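Local coordinates for hypothetical protein TM0486 (Thermotoga maritima, PDB 1VK8) that binds thiamin and is involved in the cell's response to oxidative conditions, with possibly a part in thiamin biosynthesis or salvage, at residues C[16-26]-C[80-91]. Residues are numbered along the deposited sequence; the frame is centred on the assembly and turned at random.
Sequences VTVSIKVVPAV and AKRFVLQLDIDY
Ala80 CB meets Pro24 CB at 4.1 Å where strand 16-24 ends and the chain is about to enter strand 82-92, its antiparallel partner; these are the first and last strands of the ferredoxin-like βαββαβ fold seen in this thiamine-binding family. Arg82 O takes the N-H of Ala25, centre of an inverse gamma turn, in a 2.8 Å bond that prolongs the pairing past Pro24; the Arg82 guanidinium forms a salt bridge with Asp90 of the second subunit, whose strand continues the sheet. Phe83 rests its CB on Pro24 CA. Val84 and Val23 exchange two backbone bonds, that from Val23 N to Val84 O nearly straight at 174°. On the helix-covered face, Leu85 swings CG anti to its nitrogen (chi1 175°), bringing CD1 within 3.7 Å of Val22 CG2 and 3.8 Å of Ile20 CG2. Gln86 runs beside Lys21 on the other face, OE1 3.6 Å from Lys21 CD; Gln86 OE1 accepts a hydrogen bond from NE2 of Gln86 of the third subunit. Leu87 lays CD2 alongside Ile20 CG1. The Asp88 carboxylate forms a salt bridge with Lys21 of the fourth subunit, and a water donating to Asp88 O joins Thr17 OG1 (also bonded to Lys101) and Ser19 OG (to Thr57). Ile89 sets CG1 3.9 Å from Val18 CG2, side by side; cutting it back to an alanine would probably leave both Val18 methyls without this neighbour, opening a gap between the strands. Asp90 N bonds Thr17 O (2.9 Å), and Tyr91 CD2 meets Val16 CG1 obliquely at 3.8 Å.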
ATOM      1  N   VAL C  16     -15.902   9.431   1.760  1.00  7.61           N
ATOM      2  CA  VAL C  16     -14.945   8.446   1.288  1.00  8.20           C
ATOM      3  C   VAL C  16     -14.529   7.619   2.502  1.00  7.62           C
ATOM      4  O   VAL C  16     -14.820   7.997   3.614  1.00  8.09           O
ATOM      5  CB  VAL C  16     -13.673   9.103   0.653  1.00  6.86           C
ATOM      6  CG1 VAL C  16     -14.016   9.838  -0.627  1.00 13.28           C
ATOM      7  CG2 VAL C  16     -12.961  10.052   1.624  1.00 10.00           C
ATOM      8  N   THR C  17     -13.833   6.509   2.271  1.00  7.99           N
ATOM      9  CA  THR C  17     -13.110   5.829   3.335  1.00  9.46           C
ATOM     10  C   THR C  17     -11.634   5.992   3.053  1.00  9.62           C
ATOM     11  O   THR C  17     -11.200   5.993   1.893  1.00  9.09           O
ATOM     12  CB  THR C  17     -13.493   4.318   3.474  1.00 12.19           C
ATOM     13  OG1 THR C  17     -13.028   3.571   2.335  1.00 13.19           O
ATOM     14  CG2 THR C  17     -14.989   4.108   3.491  1.00 11.09           C
ATOM     15  N   VAL C  18     -10.873   6.158   4.124  1.00  8.36           N
ATOM     16  CA  VAL C  18      -9.433   6.348   4.071  1.00  7.90           C
ATOM     17  C   VAL C  18      -8.826   5.499   5.167  1.00  8.07           C
ATOM     18  O   VAL C  18      -9.083   5.714   6.361  1.00  9.11           O
ATOM     19  CB  VAL C  18      -9.040   7.832   4.301  1.00  6.56           C
ATOM     20  CG1 VAL C  18      -7.544   8.026   4.195  1.00  9.32           C
ATOM     21  CG2 VAL C  18      -9.787   8.736   3.265  1.00 10.53           C
ATOM     22  N   SER C  19      -8.025   4.523   4.760  1.00  8.95           N
ATOM     23  CA  SER C  19      -7.293   3.699   5.688  1.00 10.00           C
ATOM     24  C   SER C  19      -5.902   4.248   5.814  1.00  9.06           C
ATOM     25  O   SER C  19      -5.254   4.562   4.825  1.00  8.24           O
ATOM     26  CB  SER C  19      -7.310   2.251   5.194  1.00 12.85           C
ATOM     27  OG  SER C  19      -8.665   1.834   5.087  1.00 19.66           O
ATOM     28  N   ILE C  20      -5.458   4.388   7.056  1.00  7.86           N
ATOM     29  CA  ILE C  20      -4.246   5.086   7.408  1.00  7.72           C
ATOM     30  C   ILE C  20      -3.343   4.087   8.117  1.00  8.89           C
ATOM     31  O   ILE C  20      -3.771   3.399   9.059  1.00  6.28           O
ATOM     32  CB  ILE C  20      -4.573   6.253   8.356  1.00  7.78           C
ATOM     33  CG1 ILE C  20      -5.511   7.243   7.691  1.00  8.24           C
ATOM     34  CG2 ILE C  20      -3.301   6.954   8.841  1.00  9.57           C
ATOM     35  CD1 ILE C  20      -6.077   8.250   8.638  1.00  9.82           C
ATOM     36  N   LYS C  21      -2.089   4.028   7.678  1.00  8.25           N
ATOM     37  CA  LYS C  21      -1.075   3.185   8.298  1.00  5.80           C
ATOM     38  C   LYS C  21       0.144   4.030   8.598  1.00  4.85           C
ATOM     39  O   LYS C  21       0.637   4.755   7.741  1.00  7.36           O
ATOM     40  CB  LYS C  21      -0.683   2.022   7.388  1.00  7.76           C
ATOM     41  CG  LYS C  21       0.298   1.048   7.973  1.00  7.40           C
ATOM     42  CD  LYS C  21       0.752   0.005   6.972  1.00  8.29           C
ATOM     43  CE  LYS C  21       1.482  -1.140   7.631  1.00  8.56           C
ATOM     44  NZ  LYS C  21       0.525  -2.181   8.158  1.00 12.46           N
ATOM     45  N   VAL C  22       0.614   3.942   9.840  1.00  6.83           N
ATOM     46  CA  VAL C  22       1.841   4.611  10.250  1.00  5.22           C
ATOM     47  C   VAL C  22       2.859   3.539  10.566  1.00  5.73           C
ATOM     48  O   VAL C  22       2.585   2.618  11.326  1.00  5.60           O
ATOM     49  CB  VAL C  22       1.631   5.542  11.446  1.00  7.01           C
ATOM     50  CG1 VAL C  22       2.933   6.234  11.813  1.00  9.45           C
ATOM     51  CG2 VAL C  22       0.514   6.577  11.154  1.00 14.33           C
ATOM     52  N   VAL C  23       4.028   3.641   9.944  1.00  6.03           N
ATOM     53  CA  VAL C  23       5.140   2.736  10.215  1.00  7.77           C
ATOM     54  C   VAL C  23       6.369   3.566  10.602  1.00  7.15           C
ATOM     55  O   VAL C  23       7.094   4.051   9.734  1.00  8.66           O
ATOM     56  CB  VAL C  23       5.480   1.826   9.013  1.00  6.41           C
ATOM     57  CG1 VAL C  23       6.456   0.716   9.478  1.00 11.37           C
ATOM     58  CG2 VAL C  23       4.206   1.255   8.374  1.00 12.05           C
ATOM     59  N   PRO C  24       6.612   3.731  11.898  1.00  7.11           N
ATOM     60  CA  PRO C  24       7.731   4.548  12.373  1.00  8.08           C
ATOM     61  C   PRO C  24       9.081   3.868  12.292  1.00  7.81           C
ATOM     62  O   PRO C  24       9.186   2.672  12.499  1.00  7.27           O
ATOM     63  CB  PRO C  24       7.372   4.808  13.846  1.00  8.86           C
ATOM     64  CG  PRO C  24       6.531   3.699  14.220  1.00  7.65           C
ATOM     65  CD  PRO C  24       5.842   3.181  13.023  1.00  9.44           C
ATOM     66  N   ALA C  25      10.112   4.648  12.016  1.00  8.21           N
ATOM     67  CA  ALA C  25      11.480   4.128  11.958  1.00 10.08           C
ATOM     68  C   ALA C  25      12.032   4.239  13.355  1.00 11.44           C
ATOM     69  O   ALA C  25      12.785   5.138  13.663  1.00 12.49           O
ATOM     70  CB  ALA C  25      12.347   4.905  10.941  1.00 11.25           C
ATOM     71  N   VAL C  26      11.573   3.322  14.203  1.00 13.09           N
ATOM     72  CA  VAL C  26      12.027   3.183  15.566  1.00 15.38           C
ATOM     73  C   VAL C  26      12.216   1.685  15.829  1.00 17.05           C
ATOM     74  O   VAL C  26      11.639   0.828  15.130  1.00 14.20           O
ATOM     75  CB  VAL C  26      11.010   3.819  16.568  1.00 15.09           C
ATOM     76  CG1 VAL C  26      10.839   5.318  16.293  1.00 14.77           C
ATOM     77  CG2 VAL C  26       9.653   3.121  16.512  1.00 17.52           C
ATOM     78  N   ALA C  80       8.390  10.461  16.502  1.00 15.78           N
ATOM     79  CA  ALA C  80       9.222   9.739  15.564  1.00 14.85           C
ATOM     80  C   ALA C  80       9.708  10.730  14.520  1.00 13.44           C
ATOM     81  O   ALA C  80       8.920  11.372  13.849  1.00 15.47           O
ATOM     82  CB  ALA C  80       8.441   8.641  14.920  1.00 15.40           C
ATOM     83  N   LYS C  81      11.010  10.825  14.408  1.00 11.56           N
ATOM     84  CA  LYS C  81      11.660  11.738  13.488  1.00 15.47           C
ATOM     85  C   LYS C  81      11.520  11.249  12.049  1.00 13.66           C
ATOM     86  O   LYS C  81      11.704  12.029  11.135  1.00 15.32           O
ATOM     87  CB  LYS C  81      13.149  11.832  13.812  1.00 17.39           C
ATOM     88  CG  LYS C  81      13.539  12.966  14.775  1.00 28.07           C
ATOM     89  CD  LYS C  81      12.712  12.952  16.049  1.00 36.50           C
ATOM     90  CE  LYS C  81      11.667  14.061  16.071  1.00 41.48           C
ATOM     91  NZ  LYS C  81      10.922  14.069  17.382  1.00 37.55           N
ATOM     92  N   ARG C  82      11.271   9.956  11.867  1.00 10.30           N
ATOM     93  CA  ARG C  82      11.083   9.382  10.544  1.00  7.75           C
ATOM     94  C   ARG C  82       9.999   8.313  10.583  1.00  7.80           C
ATOM     95  O   ARG C  82      10.029   7.426  11.424  1.00  6.76           O
ATOM     96  CB  ARG C  82      12.376   8.759  10.065  1.00  8.49           C
ATOM     97  CG  ARG C  82      12.318   8.066   8.714  1.00 12.65           C
ATOM     98  CD  ARG C  82      12.765   8.942   7.610  1.00 16.08           C
ATOM     99  NE  ARG C  82      12.856   8.341   6.284  1.00 14.17           N
ATOM    100  CZ  ARG C  82      13.985   8.025   5.653  1.00 16.44           C
ATOM    101  NH1 ARG C  82      15.165   8.118   6.232  1.00 13.25           N
ATOM    102  NH2 ARG C  82      13.928   7.589   4.416  1.00 11.28           N
ATOM    103  N   PHE C  83       9.050   8.406   9.666  1.00  6.12           N
ATOM    104  CA  PHE C  83       7.991   7.425   9.563  1.00  5.95           C
ATOM    105  C   PHE C  83       7.430   7.380   8.173  1.00  5.60           C
ATOM    106  O   PHE C  83       7.490   8.365   7.431  1.00  7.47           O
ATOM    107  CB  PHE C  83       6.852   7.661  10.578  1.00  6.86           C
ATOM    108  CG  PHE C  83       6.231   9.015  10.514  1.00  7.43           C
ATOM    109  CD1 PHE C  83       6.729  10.058  11.276  1.00  5.11           C
ATOM    110  CD2 PHE C  83       5.126   9.251   9.718  1.00  9.02           C
ATOM    111  CE1 PHE C  83       6.130  11.315  11.235  1.00  8.71           C
ATOM    112  CE2 PHE C  83       4.553  10.498   9.638  1.00  5.72           C
ATOM    113  CZ  PHE C  83       5.037  11.535  10.414  1.00  7.05           C
ATOM    114  N   VAL C  84       6.921   6.218   7.814  1.00  5.52           N
ATOM    115  CA  VAL C  84       6.112   6.056   6.638  1.00  6.43           C
ATOM    116  C   VAL C  84       4.655   6.256   7.050  1.00  7.74           C
ATOM    117  O   VAL C  84       4.198   5.736   8.073  1.00  9.08           O
ATOM    118  CB  VAL C  84       6.291   4.649   6.018  1.00  6.99           C
ATOM    119  CG1 VAL C  84       5.256   4.386   4.923  1.00  9.22           C
ATOM    120  CG2 VAL C  84       7.714   4.467   5.513  1.00 12.92           C
ATOM    121  N   LEU C  85       3.938   7.029   6.253  1.00  5.81           N
ATOM    122  CA  LEU C  85       2.523   7.256   6.427  1.00  6.78           C
ATOM    123  C   LEU C  85       1.822   6.912   5.107  1.00  7.84           C
ATOM    124  O   LEU C  85       2.104   7.504   4.060  1.00  8.19           O
ATOM    125  CB  LEU C  85       2.288   8.705   6.809  1.00  8.86           C
ATOM    126  CG  LEU C  85       0.838   9.175   6.913  1.00  8.60           C
ATOM    127  CD1 LEU C  85       0.071   8.485   8.024  1.00 12.33           C
ATOM    128  CD2 LEU C  85       0.799  10.691   7.089  1.00 15.47           C
ATOM    129  N   GLN C  86       0.920   5.947   5.160  1.00  6.39           N
ATOM    130  CA  GLN C  86       0.239   5.443   3.982  1.00  5.70           C
ATOM    131  C   GLN C  86      -1.245   5.656   4.103  1.00  7.80           C
ATOM    132  O   GLN C  86      -1.835   5.395   5.161  1.00  5.51           O
ATOM    133  CB  GLN C  86       0.558   3.967   3.749  1.00  7.60           C
ATOM    134  CG  GLN C  86       2.025   3.735   3.435  1.00  6.32           C
ATOM    135  CD  GLN C  86       2.382   2.283   3.260  1.00  7.50           C
ATOM    136  OE1 GLN C  86       1.679   1.422   3.761  1.00  7.94           O
ATOM    137  NE2 GLN C  86       3.489   2.013   2.588  1.00  8.24           N
ATOM    138  N   LEU C  87      -1.832   6.202   3.041  1.00  7.59           N
ATOM    139  CA  LEU C  87      -3.275   6.386   2.915  1.00  7.08           C
ATOM    140  C   LEU C  87      -3.795   5.558   1.743  1.00  9.73           C
ATOM    141  O   LEU C  87      -3.232   5.589   0.635  1.00  8.03           O
ATOM    142  CB  LEU C  87      -3.606   7.838   2.627  1.00  7.42           C
ATOM    143  CG  LEU C  87      -3.064   8.947   3.524  1.00 13.46           C
ATOM    144  CD1 LEU C  87      -3.749  10.243   3.117  1.00 16.75           C
ATOM    145  CD2 LEU C  87      -3.270   8.677   4.972  1.00 12.46           C
ATOM    146  N   ASP C  88      -4.889   4.837   1.977  1.00  6.03           N
ATOM    147  CA  ASP C  88      -5.565   4.063   0.939  1.00  7.69           C
ATOM    148  C   ASP C  88      -6.999   4.588   0.898  1.00  8.29           C
ATOM    149  O   ASP C  88      -7.834   4.298   1.767  1.00  6.54           O
ATOM    150  CB  ASP C  88      -5.431   2.567   1.291  1.00 10.85           C
ATOM    151  CG  ASP C  88      -6.303   1.650   0.453  1.00 13.91           C
ATOM    152  OD1 ASP C  88      -6.566   2.007  -0.691  1.00 15.70           O
ATOM    153  OD2 ASP C  88      -6.715   0.516   0.849  1.00 18.41           O
ATOM    154  N   ILE C  89      -7.274   5.404  -0.114  1.00  6.17           N
ATOM    155  CA  ILE C  89      -8.544   6.134  -0.226  1.00  7.12           C
ATOM    156  C   ILE C  89      -9.453   5.419  -1.215  1.00  7.10           C
ATOM    157  O   ILE C  89      -9.042   5.161  -2.327  1.00  8.16           O
ATOM    158  CB  ILE C  89      -8.295   7.572  -0.718  1.00  8.38           C
ATOM    159  CG1 ILE C  89      -7.341   8.317   0.225  1.00  6.13           C
ATOM    160  CG2 ILE C  89      -9.637   8.333  -0.899  1.00 12.02           C
ATOM    161  CD1 ILE C  89      -6.527   9.313  -0.479  1.00  9.34           C
ATOM    162  N   ASP C  90     -10.681   5.093  -0.808  1.00  5.79           N
ATOM    163  CA  ASP C  90     -11.671   4.564  -1.725  1.00  5.76           C
ATOM    164  C   ASP C  90     -12.565   5.749  -2.089  1.00  5.74           C
ATOM    165  O   ASP C  90     -13.299   6.274  -1.261  1.00  7.20           O
ATOM    166  CB  ASP C  90     -12.498   3.456  -1.057  1.00  7.57           C
ATOM    167  CG  ASP C  90     -13.403   2.726  -2.046  1.00 12.76           C
ATOM    168  OD1 ASP C  90     -13.392   3.051  -3.247  1.00 14.24           O
ATOM    169  OD2 ASP C  90     -14.168   1.822  -1.687  1.00 16.23           O
ATOM    170  N   TYR C  91     -12.439   6.208  -3.317  1.00  7.08           N
ATOM    171  CA  TYR C  91     -13.101   7.415  -3.752  1.00  7.39           C
ATOM    172  C   TYR C  91     -14.235   7.026  -4.673  1.00  5.75           C
ATOM    173  O   TYR C  91     -14.024   6.385  -5.655  1.00  6.61           O
ATOM    174  CB  TYR C  91     -12.114   8.306  -4.494  1.00  9.71           C
ATOM    175  CG  TYR C  91     -12.635   9.700  -4.742  1.00  7.60           C
ATOM    176  CD1 TYR C  91     -13.498   9.954  -5.794  1.00 12.21           C
ATOM    177  CD2 TYR C  91     -12.252  10.766  -3.917  1.00  9.49           C
ATOM    178  CE1 TYR C  91     -13.991  11.230  -6.020  1.00 16.12           C
ATOM    179  CE2 TYR C  91     -12.754  12.040  -4.130  1.00  8.65           C
ATOM    180  CZ  TYR C  91     -13.605  12.266  -5.186  1.00 13.11           C
ATOM    181  OH  TYR C  91     -14.086  13.531  -5.440  1.00 23.29           O
TER
HETATM  182  O   HOH W   1     -10.164   2.936   2.486  1.00 15.76           O
HETATM  183  O   HOH W   2      12.359   7.893  13.801  1.00 23.52           O